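Side-chain contacts in adhesin (Streptococcus sanguinis SK1 = NCTC 7863, PDB 6VT2), which binds sialylated glycans through two tandem Siglec-like modules, probably helping the bacterium adhere to host glycoproteins: residues A[212-217]-A[222-227]; A[39-42]-A[48-51]; A[334-339]-A[353-358]; A[182-185]-A[189-192]. All blocks are in the same frame, centred on the assembly; numbering follows the deposited sequence.

Interaction 1: residues A[212-217]-A[222-227]; sequences RDYIFY and GTAELH
Y214 and A224 meet by a CH-pi contact. The methyl CB of A224 sits 3.7 Å from the centroid of the Y214 ring, over one face. The R212 side chain lies over the opposite face, with its CG toward the ring rim and its guanidinium above CE1. The ring is sandwiched between methyl and arginine.

Two polar bonds meet at E225 O. Y214 OH donates to it at 2.8 Å, from above the carbonyl plane. A water also donates to E225 O and accepts from R212 NH1 at 2.8 Å. R212 NH1 has a salt bridge to D209. A second water bridges the backbones, donating to I215 O and T223 O.

The remaining contacts are packing. L226 CD1 lies 3.7 Å from Y214 CZ. The F216 torsion (chi1 -81°) turns the ring toward 222-224: F216 CE1 lies 4.1 Å from A224 CB, and CE2 meets the backbone at G222 C, 3.4 Å away.

The strands run antiparallel, at 170°, but belong to different sheets of the Siglec-like domain. Strand 213-217 bonds to strand 314-321, and strand 222-229 lies beside strand 277-283. F216 also packs on I318, and L226 on F316 and I281.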
loop_
_atom_site.group_PDB
_atom_site.type_symbol
_atom_site.label_atom_id
_atom_site.label_comp_id
_atom_site.label_asym_id
_atom_site.label_seq_id
_atom_site.Cartn_x
_atom_site.Cartn_y
_atom_site.Cartn_z
ATOM N N ARG A 212 12.891 -14.244 20.179
ATOM C CA ARG A 212 11.888 -13.763 21.091
ATOM C C ARG A 212 11.325 -14.901 21.934
ATOM O O ARG A 212 11.037 -15.993 21.444
ATOM C CB ARG A 212 10.746 -13.121 20.309
ATOM C CG ARG A 212 9.664 -12.514 21.141
ATOM C CD ARG A 212 8.947 -11.466 20.323
ATOM N NE ARG A 212 7.818 -10.941 21.054
ATOM C CZ ARG A 212 6.828 -10.275 20.513
ATOM N NH1 ARG A 212 6.858 -10.021 19.209
ATOM N NH2 ARG A 212 5.822 -9.867 21.266
ATOM N N ASP A 213 11.058 -14.588 23.191
ATOM C CA ASP A 213 10.380 -15.495 24.088
ATOM C C ASP A 213 8.964 -14.987 24.255
ATOM O O ASP A 213 8.747 -13.868 24.717
ATOM C CB ASP A 213 11.064 -15.535 25.444
ATOM C CG ASP A 213 12.288 -16.391 25.447
ATOM O OD1 ASP A 213 12.565 -17.060 24.421
ATOM O OD2 ASP A 213 12.979 -16.385 26.480
ATOM N N TYR A 214 8.012 -15.783 23.854
ATOM C CA TYR A 214 6.606 -15.469 24.049
ATOM C C TYR A 214 6.098 -16.149 25.284
ATOM O O TYR A 214 6.210 -17.368 25.402
ATOM C CB TYR A 214 5.823 -15.901 22.823
ATOM C CG TYR A 214 6.158 -15.193 21.560
ATOM C CD1 TYR A 214 5.461 -14.075 21.157
ATOM C CD2 TYR A 214 7.131 -15.715 20.704
ATOM C CE1 TYR A 214 5.752 -13.503 19.913
ATOM C CE2 TYR A 214 7.413 -15.111 19.481
ATOM C CZ TYR A 214 6.750 -13.998 19.138
ATOM O OH TYR A 214 6.999 -13.401 17.925
ATOM N N ILE A 215 5.594 -15.358 26.214
ATOM C CA ILE A 215 5.194 -15.890 27.491
ATOM C C ILE A 215 3.772 -16.363 27.368
ATOM O O ILE A 215 2.910 -15.603 26.920
ATOM C CB ILE A 215 5.284 -14.836 28.574
ATOM C CG1 ILE A 215 6.710 -14.463 28.818
ATOM C CG2 ILE A 215 4.734 -15.420 29.867
ATOM C CD1 ILE A 215 6.821 -13.153 29.674
ATOM N N PHE A 216 3.525 -17.597 27.811
ATOM C CA PHE A 216 2.189 -18.148 27.884
ATOM C C PHE A 216 1.962 -18.507 29.329
ATOM O O PHE A 216 2.709 -19.286 29.903
ATOM C CB PHE A 216 2.019 -19.371 26.981
ATOM C CG PHE A 216 1.767 -19.017 25.568
ATOM C CD1 PHE A 216 2.707 -18.387 24.758
ATOM C CD2 PHE A 216 0.549 -19.356 25.009
ATOM C CE1 PHE A 216 2.388 -18.087 23.428
ATOM C CE2 PHE A 216 0.237 -18.979 23.730
ATOM C CZ PHE A 216 1.169 -18.397 22.950
ATOM N N TYR A 217 0.903 -18.005 29.880
ATOM C CA TYR A 217 0.565 -18.303 31.259
ATOM C C TYR A 217 -0.195 -19.599 31.297
ATOM O O TYR A 217 -1.188 -19.755 30.573
ATOM C CB TYR A 217 -0.291 -17.167 31.838
ATOM C CG TYR A 217 0.529 -15.939 31.996
ATOM C CD1 TYR A 217 1.378 -15.751 33.048
ATOM C CD2 TYR A 217 0.518 -14.992 30.995
ATOM C CE1 TYR A 217 2.170 -14.643 33.117
ATOM C CE2 TYR A 217 1.329 -13.893 31.070
ATOM C CZ TYR A 217 2.125 -13.711 32.152
ATOM O OH TYR A 217 2.973 -12.623 32.199
ATOM N N GLY A 222 -3.315 -17.836 25.143
ATOM C CA GLY A 222 -2.444 -16.778 24.698
ATOM C C GLY A 222 -2.288 -16.798 23.194
ATOM O O GLY A 222 -2.676 -17.731 22.502
ATOM N N THR A 223 -1.725 -15.713 22.712
ATOM C CA THR A 223 -1.335 -15.640 21.333
ATOM C C THR A 223 0.093 -15.160 21.231
ATOM O O THR A 223 0.622 -14.494 22.116
ATOM C CB THR A 223 -2.222 -14.721 20.561
ATOM O OG1 THR A 223 -2.148 -13.395 21.075
ATOM C CG2 THR A 223 -3.640 -15.183 20.570
ATOM N N ALA A 224 0.750 -15.604 20.183
ATOM C CA ALA A 224 2.072 -15.108 19.790
ATOM C C ALA A 224 1.913 -14.592 18.363
ATOM O O ALA A 224 1.439 -15.329 17.517
ATOM C CB ALA A 224 3.139 -16.197 19.876
ATOM N N GLU A 225 2.384 -13.385 18.071
ATOM C CA GLU A 225 2.375 -12.877 16.689
ATOM C C GLU A 225 3.828 -12.869 16.231
ATOM O O GLU A 225 4.616 -12.273 16.880
ATOM C CB GLU A 225 1.812 -11.479 16.566
ATOM C CG GLU A 225 0.326 -11.487 16.779
ATOM C CD GLU A 225 -0.268 -10.134 16.555
ATOM O OE1 GLU A 225 -1.353 -10.050 15.998
ATOM O OE2 GLU A 225 0.373 -9.183 16.937
ATOM N N LEU A 226 4.103 -13.508 15.119
ATOM C CA LEU A 226 5.460 -13.648 14.595
ATOM C C LEU A 226 5.492 -12.855 13.294
ATOM O O LEU A 226 4.598 -13.022 12.544
ATOM C CB LEU A 226 5.739 -15.107 14.299
ATOM C CG LEU A 226 6.217 -15.905 15.490
ATOM C CD1 LEU A 226 5.115 -16.032 16.524
ATOM C CD2 LEU A 226 6.667 -17.260 15.031
ATOM N N HIS A 227 6.593 -12.158 13.034
ATOM C CA HIS A 227 6.465 -11.263 11.814
ATOM C C HIS A 227 7.658 -11.620 10.919
ATOM O O HIS A 227 8.690 -11.855 11.430
ATOM C CB HIS A 227 6.517 -9.793 12.252
ATOM C CG HIS A 227 5.455 -9.348 13.201
ATOM N ND1 HIS A 227 5.417 -9.726 14.498
ATOM C CD2 HIS A 227 4.441 -8.510 13.081
ATOM C CE1 HIS A 227 4.409 -9.178 15.107
ATOM N NE2 HIS A 227 3.792 -8.441 14.255
HETATM O O HOH W 1 4.175 -9.716 18.594
HETATM O O HOH W 2 2.822 -14.476 24.020
#

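Interaction 2: residues A[39-42]-A[48-51]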
loop_
_atom_site.group_PDB
_atom_site.type_symbol
_atom_site.label_atom_id
_atom_site.label_comp_id
_atom_site.label_asym_id
_atom_site.label_seq_id
_atom_site.Cartn_x
_atom_site.Cartn_y
_atom_site.Cartn_z
ATOM N N ILE A 39 -10.993 31.753 -42.910
ATOM C CA ILE A 39 -10.645 30.693 -43.874
ATOM C C ILE A 39 -9.313 30.080 -43.443
ATOM O O ILE A 39 -8.471 30.792 -43.059
ATOM C CB ILE A 39 -10.448 31.358 -45.258
ATOM C CG1 ILE A 39 -11.777 31.879 -45.779
ATOM C CG2 ILE A 39 -9.785 30.445 -46.261
ATOM C CD1 ILE A 39 -11.624 32.845 -46.924
ATOM N N VAL A 40 -9.205 28.768 -43.541
ATOM C CA VAL A 40 -7.920 28.072 -43.387
ATOM C C VAL A 40 -7.673 27.468 -44.753
ATOM O O VAL A 40 -8.524 26.809 -45.211
ATOM C CB VAL A 40 -7.958 27.000 -42.304
ATOM C CG1 VAL A 40 -6.599 26.343 -42.174
ATOM C CG2 VAL A 40 -8.392 27.588 -41.002
ATOM N N ARG A 41 -6.524 27.730 -45.343
ATOM C CA ARG A 41 -6.342 27.234 -46.702
ATOM C C ARG A 41 -4.881 26.909 -46.996
ATOM O O ARG A 41 -3.987 27.383 -46.354
ATOM C CB ARG A 41 -6.818 28.281 -47.718
ATOM C CG ARG A 41 -6.100 29.615 -47.604
ATOM C CD ARG A 41 -6.355 30.566 -48.774
ATOM N NE ARG A 41 -5.565 30.217 -49.910
ATOM C CZ ARG A 41 -5.664 30.799 -51.074
ATOM N NH1 ARG A 41 -6.542 31.761 -51.245
ATOM N NH2 ARG A 41 -4.869 30.443 -52.049
ATOM N N ASN A 42 -4.718 26.140 -48.068
ATOM C CA ASN A 42 -3.383 25.926 -48.635
ATOM C C ASN A 42 -2.924 27.214 -49.284
ATOM O O ASN A 42 -3.717 27.879 -49.778
ATOM C CB ASN A 42 -3.439 24.931 -49.785
ATOM C CG ASN A 42 -3.681 23.545 -49.276
ATOM O OD1 ASN A 42 -3.894 23.418 -48.101
ATOM N ND2 ASN A 42 -3.659 22.544 -50.130
ATOM N N ASN A 48 -9.421 33.714 -54.111
ATOM C CA ASN A 48 -10.705 33.294 -53.524
ATOM C C ASN A 48 -10.688 31.836 -53.071
ATOM O O ASN A 48 -11.663 31.411 -52.587
ATOM C CB ASN A 48 -11.866 33.499 -54.506
ATOM C CG ASN A 48 -11.903 32.504 -55.650
ATOM O OD1 ASN A 48 -11.017 31.707 -55.802
ATOM N ND2 ASN A 48 -12.934 32.567 -56.477
ATOM N N SER A 49 -9.581 31.135 -53.179
ATOM C CA SER A 49 -9.528 29.704 -52.881
ATOM C C SER A 49 -9.680 29.414 -51.387
ATOM O O SER A 49 -9.141 30.110 -50.603
ATOM C CB SER A 49 -8.241 29.118 -53.359
ATOM O OG SER A 49 -8.195 27.754 -53.097
ATOM N N THR A 50 -10.416 28.376 -51.052
ATOM C CA THR A 50 -10.419 27.851 -49.697
ATOM C C THR A 50 -10.020 26.392 -49.675
ATOM O O THR A 50 -10.288 25.710 -48.681
ATOM C CB THR A 50 -11.773 28.044 -49.038
ATOM O OG1 THR A 50 -12.735 27.280 -49.752
ATOM C CG2 THR A 50 -12.175 29.487 -49.030
ATOM N N TYR A 51 -9.444 25.881 -50.767
ATOM C CA TYR A 51 -8.934 24.512 -50.802
ATOM C C TYR A 51 -7.911 24.312 -49.692
ATOM O O TYR A 51 -6.984 25.103 -49.525
ATOM C CB TYR A 51 -8.312 24.251 -52.157
ATOM C CG TYR A 51 -7.818 22.848 -52.390
ATOM C CD1 TYR A 51 -6.580 22.471 -51.972
ATOM C CD2 TYR A 51 -8.608 21.919 -53.047
ATOM C CE1 TYR A 51 -6.123 21.203 -52.147
ATOM C CE2 TYR A 51 -8.154 20.676 -53.282
ATOM C CZ TYR A 51 -6.903 20.318 -52.843
ATOM O OH TYR A 51 -6.375 19.080 -53.017
HETATM O O HOH W 3 -11.020 25.672 -46.202
#
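N42 N donates to Y51 O at 2.9 Å, nearly straight at 170° and in the carbonyl plane. This is the direct hydrogen bond between strand end 39-42 and loop 48-51. Beside it, the Y51 ring presents its edge to N42 ND2, 3.5 Å from Y51 CD1, with amide and ring planes 78° apart. R41 lays one face of its guanidinium against S49 CB, which is 3.8 Å from R41 CZ. T50 CG2 touches I39 CG2 at 3.8 Å. One water donates to both V40 O and T50 O.

The next shell fixes these groups. The R41 chain turns about its CG-CD bond (chi3 -79°), and NE donates to N42 O at 3.0 Å, in the guanidinium plane. R41 NH1 donates to A46 O, within the intervening loop. S49 OG accepts from Y51 N at 3.2 Å, an ST turn. N42 ND2 donates to D53, and N42 OD1 accepts from K98 NZ.

D53 and K98 line the glycan pocket, and the N42 side chain is about 5 Å from the bound sialic acid. This is consistent with a second-shell role: the N42 amide ties two pocket residues together, while R41 braces the loop through backbone carbonyls such as A46 O.

Interaction 3: residues A[334-339]-A[353-358]; sequences SLTGVL and EEKVRA
K355 reaches from a helix to the start of a strand, where S334, L335 and T336 offer it three oxygens. The contact is a polar bridge in the atypical Rib domain at the C-terminal end of the chain, joining helix 346-360 to the loop entering strand 336-338, which pairs in parallel with strand 401-403. Little surface is buried, and one lysine supplies all of the helix side.

The K355 side chain is fully extended beyond CG. CG lies anti to the carbonyl carbon (chi1 -68°), and the straight chain carries NZ away from the helix to the strand. Its aliphatic part runs past the oxygens it serves: CD is 3.4 Å from T336 OG1, and the two side chains cross at a slant. P332 also touches the lysine.

T336 is buried and faces the helix, where it packs on A351 and I352. Its backbone bonds to T400 and Q402, so the threonine is held by the strand pair and the helix together. On the same stretch of helix, R357 and E354, which flank K355 in sequence, form a separate side-on salt bridge, NH2 to OE1 and NE to OE2.

The ammonium group is met by three neutral oxygens. K355 NZ donates to S334 OG at 2.9 Å. It also makes a weak bond to L335 O at 2.8 Å and another weak one to T336 OG1 at 3.3 Å.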
loop_
_atom_site.group_PDB
_atom_site.type_symbol
_atom_site.label_atom_id
_atom_site.label_comp_id
_atom_site.label_asym_id
_atom_site.label_seq_id
_atom_site.Cartn_x
_atom_site.Cartn_y
_atom_site.Cartn_z
ATOM N N SER A 334 -10.345 -3.428 55.023
ATOM C CA SER A 334 -10.195 -3.244 56.454
ATOM C C SER A 334 -9.646 -4.532 57.035
ATOM O O SER A 334 -9.725 -5.611 56.433
ATOM C CB SER A 334 -11.503 -2.859 57.152
ATOM O OG SER A 334 -12.437 -3.866 56.972
ATOM N N LEU A 335 -9.006 -4.376 58.182
ATOM C CA LEU A 335 -8.598 -5.520 58.966
ATOM C C LEU A 335 -9.809 -6.111 59.646
ATOM O O LEU A 335 -10.857 -5.494 59.750
ATOM C CB LEU A 335 -7.564 -5.124 59.998
ATOM C CG LEU A 335 -6.369 -4.373 59.465
ATOM C CD1 LEU A 335 -5.474 -4.009 60.628
ATOM C CD2 LEU A 335 -5.595 -5.191 58.452
ATOM N N THR A 336 -9.671 -7.369 60.039
ATOM C CA THR A 336 -10.697 -8.112 60.753
ATOM C C THR A 336 -10.233 -8.356 62.176
ATOM O O THR A 336 -9.106 -8.803 62.397
ATOM C CB THR A 336 -10.952 -9.433 60.064
ATOM O OG1 THR A 336 -11.469 -9.127 58.758
ATOM C CG2 THR A 336 -11.923 -10.301 60.755
ATOM N N GLY A 337 -11.068 -7.976 63.134
ATOM C CA GLY A 337 -10.709 -8.137 64.531
ATOM C C GLY A 337 -10.626 -9.597 64.865
ATOM O O GLY A 337 -11.538 -10.370 64.556
ATOM N N VAL A 338 -9.580 -9.969 65.569
ATOM C CA VAL A 338 -9.401 -11.342 66.016
ATOM C C VAL A 338 -9.132 -11.339 67.506
ATOM O O VAL A 338 -8.350 -10.524 68.005
ATOM C CB VAL A 338 -8.295 -12.098 65.272
ATOM C CG1 VAL A 338 -8.654 -12.131 63.738
ATOM C CG2 VAL A 338 -6.956 -11.591 65.534
ATOM N N LEU A 339 -9.756 -12.286 68.211
ATOM C CA LEU A 339 -9.523 -12.386 69.636
ATOM C C LEU A 339 -8.191 -13.026 69.989
ATOM O O LEU A 339 -7.631 -12.756 71.045
ATOM C CB LEU A 339 -10.664 -13.179 70.255
ATOM C CG LEU A 339 -12.044 -12.565 70.131
ATOM C CD1 LEU A 339 -13.099 -13.566 70.619
ATOM C CD2 LEU A 339 -12.096 -11.265 70.928
ATOM N N GLU A 353 -11.814 -13.982 54.564
ATOM C CA GLU A 353 -11.937 -14.457 53.207
ATOM C C GLU A 353 -12.884 -13.557 52.428
ATOM O O GLU A 353 -12.595 -13.223 51.282
ATOM C CB GLU A 353 -12.410 -15.892 53.169
ATOM C CG GLU A 353 -12.374 -16.408 51.725
ATOM C CD GLU A 353 -12.883 -17.800 51.513
ATOM O OE1 GLU A 353 -13.366 -18.051 50.376
ATOM O OE2 GLU A 353 -12.802 -18.627 52.452
ATOM N N GLU A 354 -13.983 -13.107 53.046
ATOM C CA GLU A 354 -14.955 -12.282 52.333
ATOM C C GLU A 354 -14.348 -10.942 51.949
ATOM O O GLU A 354 -14.607 -10.409 50.862
ATOM C CB GLU A 354 -16.214 -12.081 53.185
ATOM C CG GLU A 354 -17.166 -11.044 52.672
ATOM C CD GLU A 354 -17.566 -11.289 51.229
ATOM O OE1 GLU A 354 -17.983 -10.301 50.565
ATOM O OE2 GLU A 354 -17.484 -12.463 50.771
ATOM N N LYS A 355 -13.561 -10.367 52.831
ATOM C CA LYS A 355 -12.961 -9.086 52.521
ATOM C C LYS A 355 -11.911 -9.224 51.440
ATOM O O LYS A 355 -11.771 -8.327 50.594
ATOM C CB LYS A 355 -12.334 -8.485 53.750
ATOM C CG LYS A 355 -13.347 -8.063 54.841
ATOM C CD LYS A 355 -12.675 -7.431 56.032
ATOM C CE LYS A 355 -13.680 -7.106 57.052
ATOM N NZ LYS A 355 -13.099 -6.361 58.241
ATOM N N VAL A 356 -11.148 -10.326 51.488
ATOM C CA VAL A 356 -10.156 -10.547 50.440
ATOM C C VAL A 356 -10.844 -10.800 49.105
ATOM O O VAL A 356 -10.454 -10.213 48.082
ATOM C CB VAL A 356 -9.219 -11.701 50.812
ATOM C CG1 VAL A 356 -8.381 -12.058 49.640
ATOM C CG2 VAL A 356 -8.376 -11.370 51.973
ATOM N N ARG A 357 -11.942 -11.545 49.133
ATOM C CA ARG A 357 -12.712 -11.817 47.929
ATOM C C ARG A 357 -13.207 -10.519 47.325
ATOM O O ARG A 357 -12.998 -10.243 46.123
ATOM C CB ARG A 357 -13.872 -12.744 48.291
ATOM C CG ARG A 357 -14.737 -13.194 47.078
ATOM C CD ARG A 357 -16.161 -13.512 47.517
ATOM N NE ARG A 357 -16.852 -12.316 47.997
ATOM C CZ ARG A 357 -17.231 -11.280 47.241
ATOM N NH1 ARG A 357 -17.021 -11.270 45.926
ATOM N NH2 ARG A 357 -17.819 -10.234 47.813
ATOM N N ALA A 358 -13.868 -9.718 48.157
ATOM C CA ALA A 358 -14.445 -8.461 47.689
ATOM C C ALA A 358 -13.385 -7.543 47.111
ATOM O O ALA A 358 -13.663 -6.791 46.181
ATOM C CB ALA A 358 -15.177 -7.744 48.824
#

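Interaction 4: residues A[182-185]-A[189-192]. With CA (calcium ion), chain I.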
loop_
_atom_site.group_PDB
_atom_site.type_symbol
_atom_site.label_atom_id
_atom_site.label_comp_id
_atom_site.label_asym_id
_atom_site.label_seq_id
_atom_site.Cartn_x
_atom_site.Cartn_y
_atom_site.Cartn_z
ATOM N N ILE A 182 7.414 -0.554 -24.205
ATOM C CA ILE A 182 6.037 -0.014 -24.146
ATOM C C ILE A 182 5.738 0.399 -25.571
ATOM O O ILE A 182 6.522 1.084 -26.099
ATOM C CB ILE A 182 5.959 1.172 -23.177
ATOM C CG1 ILE A 182 6.434 0.746 -21.783
ATOM C CG2 ILE A 182 4.557 1.808 -23.142
ATOM C CD1 ILE A 182 6.578 1.856 -20.790
ATOM N N THR A 183 4.688 -0.102 -26.170
ATOM C CA THR A 183 4.348 0.262 -27.542
ATOM C C THR A 183 3.115 1.129 -27.450
ATOM O O THR A 183 2.129 0.684 -27.007
ATOM C CB THR A 183 4.121 -0.948 -28.435
ATOM O OG1 THR A 183 5.319 -1.709 -28.445
ATOM C CG2 THR A 183 3.792 -0.604 -29.865
ATOM N N TYR A 184 3.233 2.365 -27.869
ATOM C CA TYR A 184 2.094 3.266 -27.885
ATOM C C TYR A 184 1.249 2.860 -29.050
ATOM O O TYR A 184 1.557 2.211 -29.966
ATOM C CB TYR A 184 2.592 4.693 -27.981
ATOM C CG TYR A 184 3.347 4.986 -26.749
ATOM C CD1 TYR A 184 2.785 4.847 -25.507
ATOM C CD2 TYR A 184 4.666 5.285 -26.866
ATOM C CE1 TYR A 184 3.537 5.035 -24.378
ATOM C CE2 TYR A 184 5.408 5.543 -25.751
ATOM C CZ TYR A 184 4.854 5.407 -24.507
ATOM O OH TYR A 184 5.596 5.633 -23.408
ATOM N N PRO A 185 -0.152 3.330 -29.134
ATOM C CA PRO A 185 -1.096 2.976 -30.214
ATOM C C PRO A 185 -0.622 3.297 -31.612
ATOM O O PRO A 185 -1.046 2.674 -32.582
ATOM C CB PRO A 185 -2.347 3.801 -29.857
ATOM C CG PRO A 185 -2.236 4.131 -28.443
ATOM C CD PRO A 185 -0.774 4.100 -28.066
ATOM N N THR A 189 7.547 3.611 -29.529
ATOM C CA THR A 189 7.841 2.863 -28.303
ATOM C C THR A 189 8.662 3.668 -27.302
ATOM O O THR A 189 9.235 4.667 -27.620
ATOM C CB THR A 189 8.628 1.585 -28.632
ATOM O OG1 THR A 189 9.885 1.953 -29.183
ATOM C CG2 THR A 189 7.944 0.655 -29.602
ATOM N N ASP A 190 8.638 3.191 -26.082
ATOM C CA ASP A 190 9.596 3.573 -25.056
ATOM C C ASP A 190 10.193 2.267 -24.556
ATOM O O ASP A 190 9.542 1.219 -24.612
ATOM C CB ASP A 190 8.948 4.348 -23.968
ATOM C CG ASP A 190 8.937 5.816 -24.234
ATOM O OD1 ASP A 190 9.983 6.347 -24.644
ATOM O OD2 ASP A 190 7.908 6.446 -23.984
ATOM N N THR A 191 11.416 2.345 -24.053
ATOM C CA THR A 191 12.089 1.206 -23.440
ATOM C C THR A 191 12.447 1.526 -21.999
ATOM O O THR A 191 12.872 2.648 -21.668
ATOM C CB THR A 191 13.373 0.866 -24.195
ATOM O OG1 THR A 191 13.085 0.513 -25.575
ATOM C CG2 THR A 191 14.102 -0.290 -23.522
ATOM N N ILE A 192 12.213 0.569 -21.106
ATOM C CA ILE A 192 12.707 0.678 -19.740
ATOM C C ILE A 192 13.756 -0.407 -19.569
ATOM O O ILE A 192 13.458 -1.586 -19.762
ATOM C CB ILE A 192 11.582 0.535 -18.720
ATOM C CG1 ILE A 192 10.450 1.518 -18.994
ATOM C CG2 ILE A 192 12.147 0.826 -17.304
ATOM C CD1 ILE A 192 9.350 1.388 -17.994
HETATM CA CA CA I . 8.848 8.619 -24.824
HETATM O O HOH W 4 10.725 9.161 -26.113
HETATM O O HOH W 5 10.430 8.805 -22.958
HETATM O O HOH W 6 9.322 10.886 -24.432
#
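The Y184 ring meets the D190 carboxylate at its edge, with CG of D190 in the ring plane. The two flat groups stand nearly perpendicular, 86° apart. D190 OD2 accepts from Y184 OH at 2.5 Å through its anti lone pair, away from OD1. The Y131 ring also meets that of Y184, their planes about 35° apart.

Both carboxylate oxygens, D190 OD1 and OD2, lie 2.5 Å from a calcium ion. Three waters and three further atoms, T128 OG1 and Y131 O among them, complete the site.

Behind the site is a beta hairpin. I182 and D190 are an antiparallel hydrogen-bonded pair: I182 N donates to D190 O at 2.8 Å, and D190 N to I182 O at 3.0 Å. T183 and T189 form the neighbouring non-hydrogen-bonded pair, their side chains side by side. On the I182 and D190 face, I182 CD1 meets I192 CD1 at 4.0 Å, and both isoleucines pack on V159 of helix 149-162.

D190 OD2 therefore serves calcium and tyrosine at once. The metal would probably favour an ionised carboxylate. Together, phenol and calcium would hold its rotation. Y184 acts as a second-shell residue for the calcium.

The four contacts lie in series along an elongated chain, each in a different domain and none touching another. Interactions 1 and 2 belong to the two Siglec-like modules, about 84 Å apart between centres; interactions 3 and 4 belong to the two atypical Rib domains, about 85 Å apart. Interactions 1, 2 and 4 each mix buried and exposed residues. Interaction 1 spans two sheets through buried aromatics. Interaction 2 joins strand to loop beside a glycan pocket, through amides and carbonyls. Interaction 4 pairs neighbouring strands, with isoleucines and the calcium-binding aspartate on the same face of the hairpin. Interaction 3 is more superficial: a lysine meets neutral acceptors, and T336 is the buried one of four touching residues.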